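Local coordinates for protein HIAXHD3 (Humicola insolens, PDB 3ZXK) that probably removes alpha-L-arabinofuranosyl side chains from xylan, as an exo-acting family 43 arabinofuranosidase, at residues Cys140-Gly145 / Tyr158-Ile163; Thr190-Arg195 / Thr208-Ala213; Ala247-Ile252 / Val263-Ala268. All coordinates share one frame; numbering follows the deposited sequence.

Contact 1: Cys140-Gly145 / Tyr158-Ile163; sequences CYYDAG and YGNPTI. With XYP (beta-D-xylopyranose), chain C.
Tyr141 and Tyr158 make the main apolar contact between these two loops. Their rings meet obliquely, with centroids 4.7 Å apart and planes at 42°, and Tyr141 CD1 sits over the centre of one Tyr158 face, 3.6 Å from Tyr158 CE1. With Tyr158 CG placed between its own backbone N and carbonyl carbon (chi1 67°), the ring swings across to lie beside both Tyr141 and the carbonyl oxygen of Cys140. Tyr141 is held at its far end by a hydrogen bond from its hydroxyl group to Gln175. An alanine at Tyr158 removes the ring beneath Tyr141 CD1 and would probably open a gap beside Cys140 O, leaving the Tyr141 ring freer to rock.

The polar links are made by backbone. Gly159 N donates to Tyr142 O over 2.9 Å, at 154° and in the carbonyl plane. A water bridges the two segments a second time, donating to Asp143 O at 3.0 Å and to Gly159 O at 2.9 Å. At Gly159 a side chain would collide with Thr162 O.

Toward the sugar, Tyr142 and Asn160 run side by side, Tyr142 CE2 lying 3.6 Å from Asn160 CB. The phenol oxygen Tyr142 OH comes within 2.7 Å of the ring oxygen O5 of the chain C xylose, while the polar ends of both side chains turn to Glu192. The arrangement is that of loops at the end of one blade of the five-bladed GH43 beta-propeller, where they line the glycan pocket.

Contact 2: Thr190-Arg195 / Thr208-Ala213; sequences TVEGAR and TRPADA. With XYP (beta-D-xylopyranose), chain B; AHR (alpha-L-arabinofuranose), chain D.
Glu192 and Thr208 form an antiparallel hydrogen-bonded pair, Glu192 N donating to Thr208 O at 2.9 Å and Thr208 N to Glu192 O at 2.8 Å. The two side chains leave the same face of the sheet and run side by side, Glu192 CG packing 3.9 Å from Thr208 CG2. With CG set between the backbone N and the carbonyl carbon (chi1 66°) and the chain extended beyond it, the glutamate crosses Pro210 at an angle, touching its CG, and its carboxylate reaches the sugar: OE2 accepts from O3 of the chain B xylose at 2.9 Å. The other oxygen, OE1, has its partners in Tyr142 and Asn160. Gly193 has positive phi, and a CB there would run into Thr208 CG2.

Thr190 O is buried against the apolar Pro210 CD, 3.5 Å away, and has no polar partner in the model. Asp212 and Ala213 both face Arg209 in a classic beta bulge. Thr208 OG1 donates to Ala213 O at 2.8 Å, adding a side-chain bond across the bulge. Arg209, bent at chi3, brings NE to 3.0 Å from Asp212 OD1, a salt bridge using the syn lone pair of OD1; Asp212 also pairs with Arg236. A cis peptide precedes Ala211, whose CB lies 3.5 Å from O5 of the arabinofuranose.

The contact lies at the open end of the hairpin made by strands 192-199 and 202-209. Strand 202-209 pairs on with 213-219, whose Tyr215 packs on Val191, while the backbone of Val191 bonds to Pro161 of the preceding blade.

Contact 3: Ala247-Ile252 / Val263-Ala268; sequences AHQGGI and VAFMDA. With AHR (alpha-L-arabinofuranose), chain D.
His248 and Phe265 form an edge-to-face pair, the edge of Phe265 turned to the face of His248, with ring centroids 5.1 Å apart and planes at 58°. The nearest ring atoms are His248 CE1 and Phe265 CE1, at 3.9 Å. In each, CG sits between backbone N and carbonyl carbon (chi1 69° in His248, 55° in Phe265), which turns both rings toward the sugar. Both project from the same face of the sheet, and the main-chain oxygen His248 O lies over the centre of the phenyl face. His248 is fixed in rotation at both nitrogens: ND1 hydrogen-bonds to Phe246 O, and NE2 to O2 of the arabinofuranose at 2.6 Å, near the plane of the imidazole.

Asp267 crosses the histidine at about a right angle and takes two sugar hydroxyls, O3 donating to OD1 at 2.6 Å and O5 to OD2 at 2.7 Å. O3 also lies at the edge of the Phe265 ring. Gln249 runs alongside Phe265, with Gln249 OE1 3.4 Å from Phe265 CZ. Together these residues form part of the arabinofuranose pocket in one blade of the GH43 propeller.

Backbone bonds pair His248 with Phe265 and Gly251 with Val263, and between them a beta bulge shifts the register by one. Strand 260-267 of this hairpin pairs on with 273-282, which brings Arg273 to the same sugar, while Ile252 packs on Leu206 of strand 202-209.

Read in series along the chain, the three contacts show how successive propeller blades share one sugar-binding cleft. Contact 2 lies between the others, its centre about 10 Å from each, whereas the centres of contacts 1 and 3 are about 17 Å apart. Glu192 joins contact 2 to contact 1, its OE1 lying 2.7 Å from Tyr142 OH and 2.8 Å from Asn160 ND2. Contacts 2 and 3 meet where Thr208 OG1 comes within 3.3 Å of His248 CD2, and both touch the arabinofuranose. Together they follow the bound glycan: xylose units at contacts 1 and 2, the arabinose held by polar groups of contact 3.

Contact 1: Cys140-Gly145 / Tyr158-Ile163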
# COMPACT_ATOMS: atom_id res chain seq x y z
N CYS A 140 -10.80 18.28 8.49
CA CYS A 140 -10.23 17.32 7.56
C CYS A 140 -8.93 17.86 7.01
O CYS A 140 -8.92 18.85 6.27
CB CYS A 140 -11.17 16.93 6.42
SG CYS A 140 -10.31 15.75 5.33
N TYR A 141 -7.83 17.21 7.39
CA TYR A 141 -6.55 17.57 6.84
C TYR A 141 -6.32 16.70 5.61
O TYR A 141 -5.52 15.77 5.64
CB TYR A 141 -5.46 17.34 7.88
CG TYR A 141 -5.57 18.20 9.12
CD1 TYR A 141 -6.21 19.46 9.10
CD2 TYR A 141 -4.99 17.77 10.31
CE1 TYR A 141 -6.26 20.25 10.24
CE2 TYR A 141 -5.04 18.56 11.45
CZ TYR A 141 -5.69 19.78 11.42
OH TYR A 141 -5.73 20.52 12.58
N TYR A 142 -7.02 17.04 4.53
CA TYR A 142 -6.92 16.29 3.27
C TYR A 142 -5.48 16.39 2.74
O TYR A 142 -4.92 17.48 2.67
CB TYR A 142 -7.88 16.87 2.22
CG TYR A 142 -7.73 16.17 0.88
CD1 TYR A 142 -8.33 14.94 0.64
CD2 TYR A 142 -6.94 16.72 -0.13
CE1 TYR A 142 -8.15 14.28 -0.58
CE2 TYR A 142 -6.78 16.08 -1.35
CZ TYR A 142 -7.37 14.86 -1.56
OH TYR A 142 -7.21 14.22 -2.77
N ASP A 143 -4.87 15.25 2.41
CA ASP A 143 -3.48 15.22 1.95
C ASP A 143 -2.53 15.94 2.94
O ASP A 143 -1.84 16.94 2.63
CB ASP A 143 -3.39 15.78 0.52
CG ASP A 143 -3.77 14.75 -0.54
OD1 ASP A 143 -4.48 13.77 -0.24
OD2 ASP A 143 -3.34 14.91 -1.69
N ALA A 144 -2.50 15.39 4.14
CA ALA A 144 -1.81 15.98 5.27
C ALA A 144 -0.30 15.77 5.13
O ALA A 144 0.15 14.71 4.66
CB ALA A 144 -2.30 15.32 6.56
N GLY A 145 0.45 16.78 5.57
CA GLY A 145 1.91 16.70 5.72
C GLY A 145 2.35 17.28 7.05
O GLY A 145 2.34 18.52 7.24
N TYR A 158 -1.92 21.02 4.57
CA TYR A 158 -2.97 20.20 3.96
C TYR A 158 -3.76 20.98 2.97
O TYR A 158 -3.64 22.20 2.91
CB TYR A 158 -3.90 19.62 5.05
CG TYR A 158 -4.72 20.68 5.74
CD1 TYR A 158 -4.20 21.42 6.80
CD2 TYR A 158 -6.04 20.92 5.35
CE1 TYR A 158 -4.96 22.39 7.45
CE2 TYR A 158 -6.82 21.88 5.99
CZ TYR A 158 -6.27 22.61 7.05
OH TYR A 158 -7.04 23.57 7.68
N GLY A 159 -4.56 20.28 2.17
CA GLY A 159 -5.56 20.99 1.35
C GLY A 159 -5.51 20.60 -0.10
O GLY A 159 -4.57 19.96 -0.57
N ASN A 160 -6.57 21.01 -0.80
CA ASN A 160 -6.72 20.88 -2.24
C ASN A 160 -7.97 21.72 -2.54
O ASN A 160 -9.03 21.48 -1.96
CB ASN A 160 -6.90 19.40 -2.66
CG ASN A 160 -7.37 19.24 -4.11
OD1 ASN A 160 -8.06 20.11 -4.66
ND2 ASN A 160 -7.03 18.12 -4.72
N PRO A 161 -7.86 22.70 -3.45
CA PRO A 161 -6.80 22.99 -4.39
C PRO A 161 -5.73 23.96 -3.89
O PRO A 161 -4.75 24.23 -4.61
CB PRO A 161 -7.57 23.65 -5.55
CG PRO A 161 -8.66 24.40 -4.87
CD PRO A 161 -9.08 23.50 -3.73
N THR A 162 -5.93 24.48 -2.68
CA THR A 162 -5.01 25.43 -2.06
C THR A 162 -4.54 24.88 -0.74
O THR A 162 -5.17 23.98 -0.16
CB THR A 162 -5.66 26.81 -1.85
OG1 THR A 162 -6.87 26.64 -1.11
CG2 THR A 162 -6.02 27.41 -3.19
N ILE A 163 -3.39 25.38 -0.28
CA ILE A 163 -2.74 24.80 0.90
C ILE A 163 -2.98 25.66 2.14
O ILE A 163 -2.91 26.88 2.05
CB ILE A 163 -1.23 24.57 0.67
CG1 ILE A 163 -1.02 23.74 -0.61
CG2 ILE A 163 -0.60 23.83 1.87
CD1 ILE A 163 -1.69 22.37 -0.62
C1 XYP C . -9.78 14.01 -5.75
C2 XYP C . -11.12 13.48 -5.23
C3 XYP C . -11.89 14.60 -4.53
C4 XYP C . -11.01 15.21 -3.43
C5 XYP C . -9.74 15.77 -4.07
O2 XYP C . -11.88 12.93 -6.31
O3 XYP C . -13.09 14.07 -3.97
O4 XYP C . -11.69 16.22 -2.67
O5 XYP C . -9.05 14.68 -4.70
O HOH W 1 -2.09 18.96 0.46

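Contact 2: Thr190-Arg195 / Thr208-Ala213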
# COMPACT_ATOMS: atom_id res chain seq x y z
N THR A 190 -4.78 23.21 -9.66
CA THR A 190 -4.94 22.45 -8.43
C THR A 190 -3.61 21.91 -7.91
O THR A 190 -2.87 21.28 -8.65
CB THR A 190 -5.89 21.27 -8.68
OG1 THR A 190 -7.17 21.79 -9.05
CG2 THR A 190 -6.02 20.38 -7.43
N VAL A 191 -3.31 22.18 -6.64
CA VAL A 191 -2.26 21.43 -5.98
C VAL A 191 -2.79 20.64 -4.78
O VAL A 191 -3.86 20.93 -4.25
CB VAL A 191 -1.05 22.31 -5.60
CG1 VAL A 191 -0.48 23.01 -6.85
CG2 VAL A 191 -1.41 23.34 -4.53
N GLU A 192 -2.06 19.59 -4.40
CA GLU A 192 -2.42 18.72 -3.26
C GLU A 192 -1.15 17.95 -2.85
O GLU A 192 -0.04 18.29 -3.23
CB GLU A 192 -3.59 17.76 -3.60
CG GLU A 192 -3.31 16.68 -4.66
CD GLU A 192 -4.44 15.65 -4.81
OE1 GLU A 192 -5.54 15.81 -4.24
OE2 GLU A 192 -4.24 14.65 -5.53
N GLY A 193 -1.30 16.92 -2.03
CA GLY A 193 -0.16 16.06 -1.69
C GLY A 193 0.92 16.65 -0.80
O GLY A 193 2.07 16.17 -0.83
N ALA A 194 0.57 17.65 0.03
CA ALA A 194 1.53 18.32 0.91
C ALA A 194 2.43 17.39 1.75
O ALA A 194 1.98 16.44 2.39
CB ALA A 194 0.81 19.34 1.82
N ARG A 195 3.72 17.72 1.72
CA ARG A 195 4.70 17.22 2.69
C ARG A 195 5.40 18.46 3.23
O ARG A 195 5.66 19.40 2.44
CB ARG A 195 5.68 16.22 2.06
CG ARG A 195 5.28 14.75 2.22
CD ARG A 195 4.21 14.36 1.24
NE ARG A 195 3.78 12.99 1.50
CZ ARG A 195 2.91 12.64 2.44
NH1 ARG A 195 2.36 13.56 3.22
NH2 ARG A 195 2.54 11.37 2.56
N THR A 208 2.01 18.45 -5.19
CA THR A 208 1.85 17.93 -6.54
C THR A 208 0.75 18.66 -7.27
O THR A 208 -0.28 19.01 -6.67
CB THR A 208 1.60 16.40 -6.56
OG1 THR A 208 1.59 15.90 -7.92
CG2 THR A 208 0.27 16.02 -5.92
N ARG A 209 0.95 18.84 -8.58
CA ARG A 209 -0.14 19.15 -9.49
C ARG A 209 -0.56 17.81 -10.14
O ARG A 209 0.18 17.24 -10.95
CB ARG A 209 0.31 20.15 -10.55
CG ARG A 209 -0.84 20.48 -11.50
CD ARG A 209 -0.40 21.30 -12.69
NE ARG A 209 0.49 20.56 -13.59
CZ ARG A 209 1.08 21.11 -14.65
NH1 ARG A 209 0.85 22.39 -14.93
NH2 ARG A 209 1.87 20.38 -15.42
N PRO A 210 -1.73 17.27 -9.74
CA PRO A 210 -2.07 15.95 -10.24
C PRO A 210 -2.19 15.93 -11.76
O PRO A 210 -2.82 16.83 -12.30
CB PRO A 210 -3.47 15.69 -9.65
CG PRO A 210 -3.57 16.58 -8.49
CD PRO A 210 -2.70 17.77 -8.75
N ALA A 211 -1.58 14.97 -12.45
CA ALA A 211 -0.72 13.92 -11.88
C ALA A 211 0.66 13.98 -12.50
O ALA A 211 1.30 12.94 -12.72
CB ALA A 211 -1.30 12.54 -12.13
N ASP A 212 1.14 15.17 -12.82
CA ASP A 212 2.31 15.26 -13.68
C ASP A 212 3.42 16.19 -13.20
O ASP A 212 4.44 16.29 -13.88
CB ASP A 212 1.89 15.63 -15.12
CG ASP A 212 1.25 17.01 -15.22
OD1 ASP A 212 0.94 17.65 -14.19
OD2 ASP A 212 1.08 17.47 -16.37
N ALA A 213 3.24 16.86 -12.07
CA ALA A 213 4.23 17.83 -11.61
C ALA A 213 4.34 17.86 -10.12
O ALA A 213 3.37 17.51 -9.42
CB ALA A 213 3.96 19.27 -12.13
C1 XYP B . -6.69 12.48 -9.64
C2 XYP B . -5.96 12.57 -8.30
C3 XYP B . -6.90 12.34 -7.12
C4 XYP B . -8.02 13.37 -7.16
C5 XYP B . -8.24 13.94 -8.56
O2 XYP B . -4.92 11.58 -8.22
O3 XYP B . -6.17 12.45 -5.90
O4 XYP B . -9.01 12.89 -6.24
O5 XYP B . -8.06 12.90 -9.52
O5 AHR D . -2.86 9.41 -12.53
C5 AHR D . -3.49 8.63 -11.49
C4 AHR D . -3.55 9.37 -10.15
O4 AHR D . -4.28 10.59 -10.29
C3 AHR D . -2.23 9.86 -9.57
O3 AHR D . -1.52 8.84 -8.87
C2 AHR D . -2.62 10.94 -8.61
O2 AHR D . -1.64 12.00 -8.56
C1 AHR D . -3.90 11.47 -9.22

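Contact 3: Ala247-Ile252 / Val263-Ala268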
# COMPACT_ATOMS: atom_id res chain seq x y z
N ALA A 247 6.53 10.70 -12.80
CA ALA A 247 7.04 10.82 -11.43
C ALA A 247 6.48 12.06 -10.78
O ALA A 247 6.61 13.17 -11.32
CB ALA A 247 8.58 10.86 -11.45
N HIS A 248 5.80 11.88 -9.63
CA HIS A 248 5.23 13.02 -8.92
C HIS A 248 4.90 12.66 -7.51
O HIS A 248 4.98 11.48 -7.12
CB HIS A 248 3.99 13.54 -9.67
CG HIS A 248 2.81 12.61 -9.64
ND1 HIS A 248 2.79 11.40 -10.26
CD2 HIS A 248 1.57 12.75 -9.02
CE1 HIS A 248 1.60 10.81 -10.03
NE2 HIS A 248 0.85 11.64 -9.30
N GLN A 249 4.50 13.68 -6.73
CA GLN A 249 4.10 13.52 -5.33
C GLN A 249 5.30 12.96 -4.53
O GLN A 249 6.47 13.24 -4.87
CB GLN A 249 2.79 12.72 -5.21
CG GLN A 249 1.93 13.20 -4.06
CD GLN A 249 0.52 12.65 -4.10
OE1 GLN A 249 -0.01 12.33 -5.18
NE2 GLN A 249 -0.10 12.52 -2.90
N GLY A 250 5.08 12.22 -3.45
CA GLY A 250 6.24 11.73 -2.69
C GLY A 250 6.84 12.82 -1.80
O GLY A 250 6.16 13.79 -1.43
N GLY A 251 8.11 12.68 -1.47
CA GLY A 251 8.74 13.63 -0.56
C GLY A 251 10.24 13.58 -0.66
O GLY A 251 10.80 12.81 -1.44
N ILE A 252 10.88 14.42 0.14
CA ILE A 252 12.33 14.52 0.10
C ILE A 252 12.91 14.13 1.45
O ILE A 252 12.24 14.25 2.48
CB ILE A 252 12.83 15.91 -0.34
CG1 ILE A 252 12.33 17.02 0.61
CG2 ILE A 252 12.38 16.18 -1.79
CD1 ILE A 252 13.03 18.35 0.41
N VAL A 263 12.04 11.17 -3.37
CA VAL A 263 11.40 9.86 -3.56
C VAL A 263 10.01 10.17 -4.07
O VAL A 263 9.18 10.71 -3.34
CB VAL A 263 11.30 9.03 -2.25
CG1 VAL A 263 10.74 7.65 -2.54
CG2 VAL A 263 12.67 8.89 -1.61
N ALA A 264 9.76 9.87 -5.33
CA ALA A 264 8.44 10.16 -5.94
C ALA A 264 7.76 8.83 -6.27
O ALA A 264 8.35 7.77 -6.01
CB ALA A 264 8.59 11.00 -7.22
N PHE A 265 6.55 8.84 -6.81
CA PHE A 265 6.08 7.58 -7.37
C PHE A 265 5.57 7.75 -8.78
O PHE A 265 5.29 8.88 -9.22
CB PHE A 265 5.01 6.87 -6.47
CG PHE A 265 3.83 7.74 -6.16
CD1 PHE A 265 2.77 7.84 -7.07
CD2 PHE A 265 3.77 8.45 -4.96
CE1 PHE A 265 1.67 8.65 -6.79
CE2 PHE A 265 2.68 9.24 -4.67
CZ PHE A 265 1.63 9.33 -5.58
N MET A 266 5.48 6.61 -9.47
CA MET A 266 5.01 6.49 -10.85
C MET A 266 3.61 5.88 -10.85
O MET A 266 3.33 5.01 -10.00
CB MET A 266 5.92 5.54 -11.63
CG MET A 266 7.39 5.90 -11.66
SD MET A 266 7.76 7.46 -12.50
CE MET A 266 7.14 7.18 -14.17
N ASP A 267 2.78 6.25 -11.83
CA ASP A 267 1.48 5.59 -12.09
C ASP A 267 1.64 4.30 -12.93
O ASP A 267 1.21 4.22 -14.08
CB ASP A 267 0.46 6.56 -12.71
CG ASP A 267 -0.00 7.65 -11.72
OD1 ASP A 267 -0.09 7.37 -10.52
OD2 ASP A 267 -0.27 8.80 -12.17
N ALA A 268 2.26 3.29 -12.33
CA ALA A 268 2.64 2.08 -13.04
C ALA A 268 1.51 1.04 -13.08
O ALA A 268 1.74 -0.14 -12.82
CB ALA A 268 3.89 1.49 -12.40
O5 AHR D . -2.86 9.41 -12.53
C5 AHR D . -3.49 8.63 -11.49
C4 AHR D . -3.55 9.37 -10.15
O4 AHR D . -4.28 10.59 -10.29
C3 AHR D . -2.23 9.86 -9.57
O3 AHR D . -1.52 8.84 -8.87
C2 AHR D . -2.62 10.94 -8.61
O2 AHR D . -1.64 12.00 -8.56
C1 AHR D . -3.90 11.47 -9.22